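Local coordinates for Thiol:disulfide interchange protein, thioredoxin family protein (Chlorobaculum tepidum, PDB 3OR5), which probably acts as a thiol:disulfide oxidoreductase of the thioredoxin family, with a likely part in cytochrome c biogenesis, at residues N40-W45 and P80-Y85; E52-V57 and K87-I92; V71-N76 and P94-T99. All blocks are in the same frame, centred on the assembly; numbering follows the deposited sequence.

Contact 1: N40-W45 and P80-Y85; sequences NFFATW and PNVKNY
The Tyr-85 ring takes Thr-44 over one of its faces, and the Phe-42 ring meets Val-82 obliquely. Thr-44 CB stands 3.6 Å above the tyrosine plane and is displaced toward the rim; its line to the ring centroid runs 23° off the ring normal, which qualifies as a CH-pi contact. The methyl makes the nearest atom contact, Thr-44 CG2 lying 3.3 Å from Tyr-85 CD2. At the other ring, Phe-42 CZ lies 4.4 Å from Val-82 CG1, while the carbonyl O of Asn-40 lies at the phenylalanine edge, in the ring plane.

The first torsion of Thr-44 (chi1 74°) sets OG1 between its own backbone N and carbonyl carbon, leaving CG2 beside the N and at the CG-CD2 rim of the tyrosine ring. The hydroxyl then comes within 3.1 Å of Asn-81 ND2, but the angle is too poor for a hydrogen bond. Both groups instead bond to the carboxylate of Glu-77, Thr-44 OG1 to its OE2 and Asn-81 ND2 to its OE1, so one acidic group bridges the pair. Thr-44 O accepts from Arg-50.

Phe-42 also packs on Cys-49 and Ile-53 of helix 47-63. The end of strand 36-42, the turn after it and helix 79-89 thus meet beside a Cys-46/Cys-49 pair at a helix start, an arrangement consistent with the CxxC redox site of the thioredoxin fold.

Contact 2: E52-V57 and K87-I92; sequences EIPDMV and KTQGII
Helix segment 52-57 runs past 87-92, where helix 79-89 gives way to loop, with the CA atoms of Val-57 and Ile-91 6.0 Å apart and those of Pro-54 and Gln-89 6.6 Å. Val-57 reaches across with both methyls. Its CG1, anti to the backbone N (chi1 169°), lies 3.5 Å from Gly-90 O and also meets the CG1 of Ile-92, whereas CG2 lies 4.0 Å from Ile-91 CG1, the two side chains crossing at about a right angle. With both methyls gone, as in an alanine here, Ile-91 CG1 and Ile-92 CG1 would probably lose this partner and a gap would open beside the 90-92 loop.

A Schellman motif ends helix 79-89 here, with Gly-90 (positive phi) as C-prime: Ile-91 N returns to Met-86 O, and the bond from Gly-90 N to Lys-87 O is weak. The opposing helix kinks at Pro-54, whose N carries no hydrogen to donate, and Asp-55 N makes only a weak bond to Glu-52 O, much as the active-site helix of thioredoxin is kinked at a proline.

One turn before Val-57, Ile-53 extends the apolar seam, its CG2 3.8 Å from Ile-91 CD1. Ile-53 and Val-57 both touch Tyr-93 as well, and Ile-53 and Ile-91 both touch Tyr-85. At the margin Gln-89 folds back at its second torsion (chi2 -65°), bringing OE1 to 3.7 Å from Pro-54 CG. The amide's other end is fixed by its neighbour: Gln-89 NE2 donates to Thr-88 OG1 at 3.1 Å and 161°, with the hydroxyl close to the amide plane.

Contact 3: V71-N76 and P94-T99; sequences VGIAVN and PVMMAT
Gly-72 and Ala-74 supply every strand 68-74 backbone group in a four-bond parallel ladder with Pro-94, Met-96 and Ala-98. Gly-72 N donates to Pro-94 O at 2.8 Å, almost straight at 173°, and Gly-72 O accepts from Met-96 N at 2.9 Å. Two residues on, Ala-74 N donates to Met-96 O at 2.8 Å and Ala-74 O accepts from Ala-98 N, also at 2.8 Å. This last donor is tilted 33° from the carbonyl plane. Alpha carbons add CH...O contacts: Val-95 CA is 3.2 Å from Gly-72 O, and Ile-73 CA is 3.3 Å from Met-96 O. The alternate residues Val-71, Ile-73 and Val-75 turn their backbone groups the other way and bond with strand 36-42, so both edges of strand 68-74 are engaged. Beyond the ladder, Asn-76 O accepts from Trp-45 NE1, and Thr-99 OG1 caps the next helix by accepting from Leu-102 N.

Residues 96 and 97 are selenomethionines. The chain of Met-96 bends at its last torsion (chi3 -75°), bringing CE to 4.1 Å from Val-71 CG1. Ile-73 CG2 rests on Ala-98, 3.7 Å from its CB. Gly-72, which has no side chain, is paired with Val-95 in the register.

The ladder joins the two strands of a beta-alpha-beta unit. Ala-74, Val-95 and Met-97 pack on Val-82 of the connecting helix 79-89, whereas Ile-73 and Met-96 occupy the opposite face, where Ile-73 meets Phe-41 of strand 36-42 and Met-96 meets Phe-27 of strand 26-28.

How the contacts relate
From the N terminus, strand 36-42 leads through 40-45 into helix 47-63, then strand 68-74, helix 79-89 and strand 95-97. Contact 1 closes the loop from 40-45 to 80-85, contact 2 that from 52-57 to 87-92, and contact 3 the shortest, from 71-76 to 94-99. Each pair of loops crosses, because their segments alternate along the chain. Contacts 1 and 2 share helix 79-89 and touch directly, Asn-40 ND2 packing 3.6 Å from Met-56 SE. Contacts 1 and 3 reach the same sheet, where Asn-40 N is 2.8 Å from Val-71 O, a probable hydrogen bond. Contacts 2 and 3 adjoin only in sequence. Together they tie two helices to three neighbouring parallel strands.

Contact 1: N40-W45 and P80-Y85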
# COMPACT_ATOMS: atom_id res chain seq x y z
N ASN A 40 1.03 0.39 1.41
CA ASN A 40 2.35 -0.13 1.92
C ASN A 40 3.15 1.07 2.31
O ASN A 40 3.59 1.87 1.48
CB ASN A 40 3.08 -0.93 0.83
CG ASN A 40 4.46 -1.33 1.27
OD1 ASN A 40 4.61 -1.91 2.38
ND2 ASN A 40 5.37 -1.18 0.45
N PHE A 41 3.40 1.20 3.64
CA PHE A 41 4.32 2.25 4.15
C PHE A 41 5.66 1.61 4.15
O PHE A 41 5.87 0.53 4.77
CB PHE A 41 3.94 2.66 5.60
CG PHE A 41 2.73 3.59 5.60
CD1 PHE A 41 2.83 5.00 5.71
CD2 PHE A 41 1.46 3.01 5.49
CE1 PHE A 41 1.70 5.82 5.65
CE2 PHE A 41 0.29 3.83 5.43
CZ PHE A 41 0.40 5.24 5.60
N PHE A 42 6.59 2.22 3.45
CA PHE A 42 7.90 1.56 3.20
C PHE A 42 9.04 2.57 3.09
O PHE A 42 8.77 3.77 2.91
CB PHE A 42 7.91 0.75 1.85
CG PHE A 42 7.91 1.63 0.63
CD1 PHE A 42 9.07 1.76 -0.13
CD2 PHE A 42 6.75 2.32 0.23
CE1 PHE A 42 9.12 2.61 -1.23
CE2 PHE A 42 6.78 3.16 -0.93
CZ PHE A 42 7.97 3.31 -1.64
N ALA A 43 10.33 2.07 3.13
CA ALA A 43 11.42 2.87 2.73
C ALA A 43 12.31 2.03 1.82
O ALA A 43 12.40 0.81 2.00
CB ALA A 43 12.24 3.36 3.98
N THR A 44 12.91 2.68 0.84
CA THR A 44 13.71 1.87 -0.13
C THR A 44 15.05 1.46 0.52
O THR A 44 15.68 0.56 -0.01
CB THR A 44 14.02 2.58 -1.43
OG1 THR A 44 15.04 3.59 -1.25
CG2 THR A 44 12.73 3.24 -2.00
N TRP A 45 15.44 2.13 1.61
CA TRP A 45 16.69 1.71 2.27
C TRP A 45 16.51 0.53 3.21
O TRP A 45 17.49 -0.03 3.76
CB TRP A 45 17.31 2.90 3.00
CG TRP A 45 16.38 3.64 3.96
CD1 TRP A 45 15.84 4.88 3.72
CD2 TRP A 45 15.91 3.24 5.24
NE1 TRP A 45 15.10 5.26 4.78
CE2 TRP A 45 15.10 4.29 5.73
CE3 TRP A 45 16.09 2.11 6.05
CZ2 TRP A 45 14.51 4.27 6.99
CZ3 TRP A 45 15.50 2.07 7.32
CH2 TRP A 45 14.68 3.12 7.75
N PRO A 80 14.83 11.87 -4.69
CA PRO A 80 15.60 11.22 -5.73
C PRO A 80 15.88 9.71 -5.50
O PRO A 80 15.96 8.95 -6.46
CB PRO A 80 16.97 11.99 -5.68
CG PRO A 80 17.01 12.72 -4.36
CD PRO A 80 15.53 13.01 -4.07
N ASN A 81 15.96 9.35 -4.21
CA ASN A 81 16.18 7.94 -3.88
C ASN A 81 14.95 7.12 -4.22
O ASN A 81 15.09 6.09 -4.89
CB ASN A 81 16.55 7.87 -2.36
CG ASN A 81 17.25 6.56 -1.96
OD1 ASN A 81 18.11 6.03 -2.65
ND2 ASN A 81 16.83 6.04 -0.82
N VAL A 82 13.75 7.58 -3.86
CA VAL A 82 12.52 6.81 -4.14
C VAL A 82 12.26 6.78 -5.67
O VAL A 82 11.94 5.72 -6.21
CB VAL A 82 11.34 7.43 -3.41
CG1 VAL A 82 10.05 6.57 -3.71
CG2 VAL A 82 11.59 7.28 -1.95
N LYS A 83 12.44 7.93 -6.35
CA LYS A 83 12.22 7.94 -7.82
C LYS A 83 13.19 6.97 -8.52
O LYS A 83 12.81 6.19 -9.42
CB LYS A 83 12.49 9.36 -8.36
CG LYS A 83 12.34 9.54 -9.90
CD LYS A 83 10.95 10.03 -10.21
CE LYS A 83 10.78 10.38 -11.76
NZ LYS A 83 11.07 9.11 -12.53
N ASN A 84 14.46 6.92 -8.10
CA ASN A 84 15.37 5.95 -8.71
C ASN A 84 15.06 4.49 -8.40
O ASN A 84 15.19 3.67 -9.23
CB ASN A 84 16.83 6.25 -8.34
CG ASN A 84 17.76 5.78 -9.41
OD1 ASN A 84 17.55 6.12 -10.61
ND2 ASN A 84 18.70 4.95 -9.06
N TYR A 85 14.59 4.18 -7.19
CA TYR A 85 14.19 2.84 -6.86
C TYR A 85 12.99 2.39 -7.75
O TYR A 85 12.94 1.27 -8.22
CB TYR A 85 13.83 2.79 -5.36
CG TYR A 85 13.62 1.38 -4.90
CD1 TYR A 85 14.65 0.47 -4.88
CD2 TYR A 85 12.34 1.00 -4.44
CE1 TYR A 85 14.42 -0.84 -4.44
CE2 TYR A 85 12.13 -0.31 -3.99
CZ TYR A 85 13.15 -1.19 -3.99
OH TYR A 85 12.89 -2.47 -3.55

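Contact 2: E52-V57 and K87-I92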
# COMPACT_ATOMS: atom_id res chain seq x y z
N GLU A 52 10.60 -7.35 -0.32
CA GLU A 52 9.21 -7.58 -0.66
C GLU A 52 8.70 -6.79 -1.84
O GLU A 52 7.71 -7.27 -2.54
CB GLU A 52 8.27 -7.51 0.50
CG GLU A 52 8.10 -6.24 1.09
CD GLU A 52 6.98 -6.27 2.18
OE1 GLU A 52 6.77 -7.32 2.86
OE2 GLU A 52 6.30 -5.24 2.33
N ILE A 53 9.26 -5.59 -2.06
CA ILE A 53 8.67 -4.78 -3.17
C ILE A 53 8.73 -5.47 -4.54
O ILE A 53 7.76 -5.35 -5.29
CB ILE A 53 9.25 -3.38 -3.16
CG1 ILE A 53 8.56 -2.62 -2.00
CG2 ILE A 53 8.99 -2.66 -4.56
CD1 ILE A 53 9.22 -1.30 -1.66
N PRO A 54 9.78 -6.19 -4.90
CA PRO A 54 9.72 -6.91 -6.20
C PRO A 54 8.61 -7.95 -6.28
O PRO A 54 8.03 -8.17 -7.38
CB PRO A 54 11.10 -7.55 -6.33
CG PRO A 54 11.98 -6.59 -5.53
CD PRO A 54 11.16 -6.12 -4.35
N ASP A 55 8.24 -8.59 -5.17
CA ASP A 55 7.12 -9.55 -5.17
C ASP A 55 5.82 -8.75 -5.33
O ASP A 55 4.93 -9.23 -5.98
CB ASP A 55 7.08 -10.34 -3.86
CG ASP A 55 8.30 -11.34 -3.78
OD1 ASP A 55 8.84 -11.72 -4.82
OD2 ASP A 55 8.67 -11.79 -2.67
N MSE A 56 5.73 -7.60 -4.68
CA MSE A 56 4.55 -6.74 -4.80
C MSE A 56 4.37 -6.37 -6.28
O MSE A 56 3.24 -6.37 -6.77
CB MSE A 56 4.65 -5.47 -3.96
CG MSE A 56 4.50 -5.87 -2.51
SE MSE A 56 4.85 -4.28 -1.37
CE MSE A 56 3.74 -3.07 -2.19
N VAL A 57 5.49 -6.04 -6.91
CA VAL A 57 5.40 -5.59 -8.36
C VAL A 57 4.87 -6.79 -9.17
O VAL A 57 4.01 -6.61 -10.06
CB VAL A 57 6.79 -5.14 -8.85
CG1 VAL A 57 6.79 -4.94 -10.39
CG2 VAL A 57 7.10 -3.79 -8.21
N LYS A 87 12.41 3.38 -10.71
CA LYS A 87 12.94 3.08 -12.04
C LYS A 87 13.64 1.73 -12.05
O LYS A 87 13.38 0.85 -12.89
CB LYS A 87 13.85 4.26 -12.48
CG LYS A 87 14.50 4.04 -13.78
CD LYS A 87 15.26 5.33 -14.09
CE LYS A 87 16.70 5.01 -14.54
NZ LYS A 87 17.50 4.39 -13.39
N THR A 88 14.53 1.51 -11.09
CA THR A 88 15.31 0.24 -11.05
C THR A 88 14.50 -1.03 -10.83
O THR A 88 14.73 -2.06 -11.46
CB THR A 88 16.51 0.30 -10.06
OG1 THR A 88 16.05 0.30 -8.70
CG2 THR A 88 17.26 1.48 -10.30
N GLN A 89 13.44 -0.93 -10.04
CA GLN A 89 12.59 -2.07 -9.72
C GLN A 89 11.34 -2.15 -10.57
O GLN A 89 10.59 -3.12 -10.48
CB GLN A 89 12.21 -2.13 -8.24
CG GLN A 89 13.39 -1.91 -7.33
CD GLN A 89 14.44 -2.99 -7.41
OE1 GLN A 89 14.15 -4.16 -7.24
NE2 GLN A 89 15.69 -2.58 -7.65
N GLY A 90 11.17 -1.14 -11.40
CA GLY A 90 9.97 -1.08 -12.25
C GLY A 90 8.65 -1.06 -11.49
O GLY A 90 7.74 -1.88 -11.75
N ILE A 91 8.59 -0.17 -10.52
CA ILE A 91 7.39 -0.09 -9.71
C ILE A 91 6.31 0.58 -10.56
O ILE A 91 6.46 1.71 -11.07
CB ILE A 91 7.67 0.70 -8.43
CG1 ILE A 91 8.64 -0.14 -7.57
CG2 ILE A 91 6.29 0.99 -7.71
CD1 ILE A 91 9.02 0.68 -6.30
N ILE A 92 5.23 -0.17 -10.73
CA ILE A 92 4.16 0.18 -11.63
C ILE A 92 2.85 0.51 -10.93
O ILE A 92 1.80 0.55 -11.56
CB ILE A 92 3.92 -1.03 -12.51
CG1 ILE A 92 3.75 -2.33 -11.62
CG2 ILE A 92 5.08 -0.92 -13.55
CD1 ILE A 92 3.23 -3.62 -12.32

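Contact 3: V71-N76 and P94-T99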
# COMPACT_ATOMS: atom_id res chain seq x y z
N VAL A 71 -0.66 0.59 -3.24
CA VAL A 71 -0.31 1.99 -3.25
C VAL A 71 0.85 2.10 -2.27
O VAL A 71 0.76 1.57 -1.11
CB VAL A 71 -1.46 2.80 -2.68
CG1 VAL A 71 -1.08 4.27 -2.58
CG2 VAL A 71 -2.73 2.65 -3.53
N GLY A 72 1.94 2.73 -2.68
CA GLY A 72 3.12 2.82 -1.75
C GLY A 72 3.19 4.23 -1.16
O GLY A 72 2.95 5.22 -1.85
N ILE A 73 3.53 4.34 0.12
CA ILE A 73 3.75 5.66 0.76
C ILE A 73 5.14 5.56 1.38
O ILE A 73 5.38 4.73 2.26
CB ILE A 73 2.67 5.93 1.83
CG1 ILE A 73 1.28 6.11 1.10
CG2 ILE A 73 3.06 7.26 2.61
CD1 ILE A 73 0.08 6.27 2.07
N ALA A 74 6.06 6.38 0.89
CA ALA A 74 7.50 6.24 1.26
C ALA A 74 7.77 7.13 2.46
O ALA A 74 7.60 8.36 2.39
CB ALA A 74 8.41 6.70 0.09
N VAL A 75 8.20 6.51 3.55
CA VAL A 75 8.47 7.19 4.82
C VAL A 75 9.96 7.32 5.04
O VAL A 75 10.72 6.51 4.50
CB VAL A 75 7.81 6.42 5.98
CG1 VAL A 75 6.22 6.53 5.90
CG2 VAL A 75 8.27 5.00 6.07
N ASN A 76 10.37 8.34 5.82
CA ASN A 76 11.84 8.44 6.13
C ASN A 76 12.69 8.42 4.88
O ASN A 76 13.75 7.87 4.89
CB ASN A 76 12.24 7.32 7.12
CG ASN A 76 11.42 7.33 8.43
OD1 ASN A 76 11.99 7.54 9.52
ND2 ASN A 76 10.16 7.02 8.36
N PRO A 94 0.99 3.26 -7.83
CA PRO A 94 1.22 4.63 -7.37
C PRO A 94 2.09 4.65 -6.13
O PRO A 94 1.85 3.88 -5.19
CB PRO A 94 -0.16 5.17 -7.01
CG PRO A 94 -1.06 4.28 -7.83
CD PRO A 94 -0.44 2.93 -7.86
N VAL A 95 3.03 5.57 -6.13
CA VAL A 95 3.82 5.80 -4.91
C VAL A 95 3.96 7.25 -4.60
O VAL A 95 4.29 8.05 -5.50
CB VAL A 95 5.25 5.28 -5.22
CG1 VAL A 95 6.26 5.65 -4.01
CG2 VAL A 95 5.36 3.72 -5.44
N MSE A 96 3.67 7.62 -3.35
CA MSE A 96 3.70 9.04 -2.89
C MSE A 96 4.74 9.17 -1.79
O MSE A 96 4.89 8.21 -0.95
CB MSE A 96 2.33 9.55 -2.36
CG MSE A 96 1.42 9.62 -3.50
SE MSE A 96 -0.39 10.09 -2.76
CE MSE A 96 -0.77 8.36 -2.02
N MSE A 97 5.40 10.30 -1.72
CA MSE A 97 6.18 10.61 -0.47
C MSE A 97 5.24 10.81 0.69
O MSE A 97 4.19 11.48 0.56
CB MSE A 97 6.97 11.91 -0.62
CG MSE A 97 7.90 11.89 -1.87
SE MSE A 97 9.38 10.53 -1.66
CE MSE A 97 10.29 11.30 -0.09
N ALA A 98 5.61 10.27 1.87
CA ALA A 98 4.71 10.47 3.00
C ALA A 98 4.59 11.95 3.35
O ALA A 98 5.56 12.77 3.18
CB ALA A 98 5.29 9.76 4.23
N THR A 99 3.41 12.28 3.83
CA THR A 99 3.15 13.58 4.42
C THR A 99 2.53 13.30 5.81
O THR A 99 2.08 12.18 6.09
CB THR A 99 2.10 14.35 3.67
OG1 THR A 99 0.84 13.68 3.68
CG2 THR A 99 2.47 14.62 2.16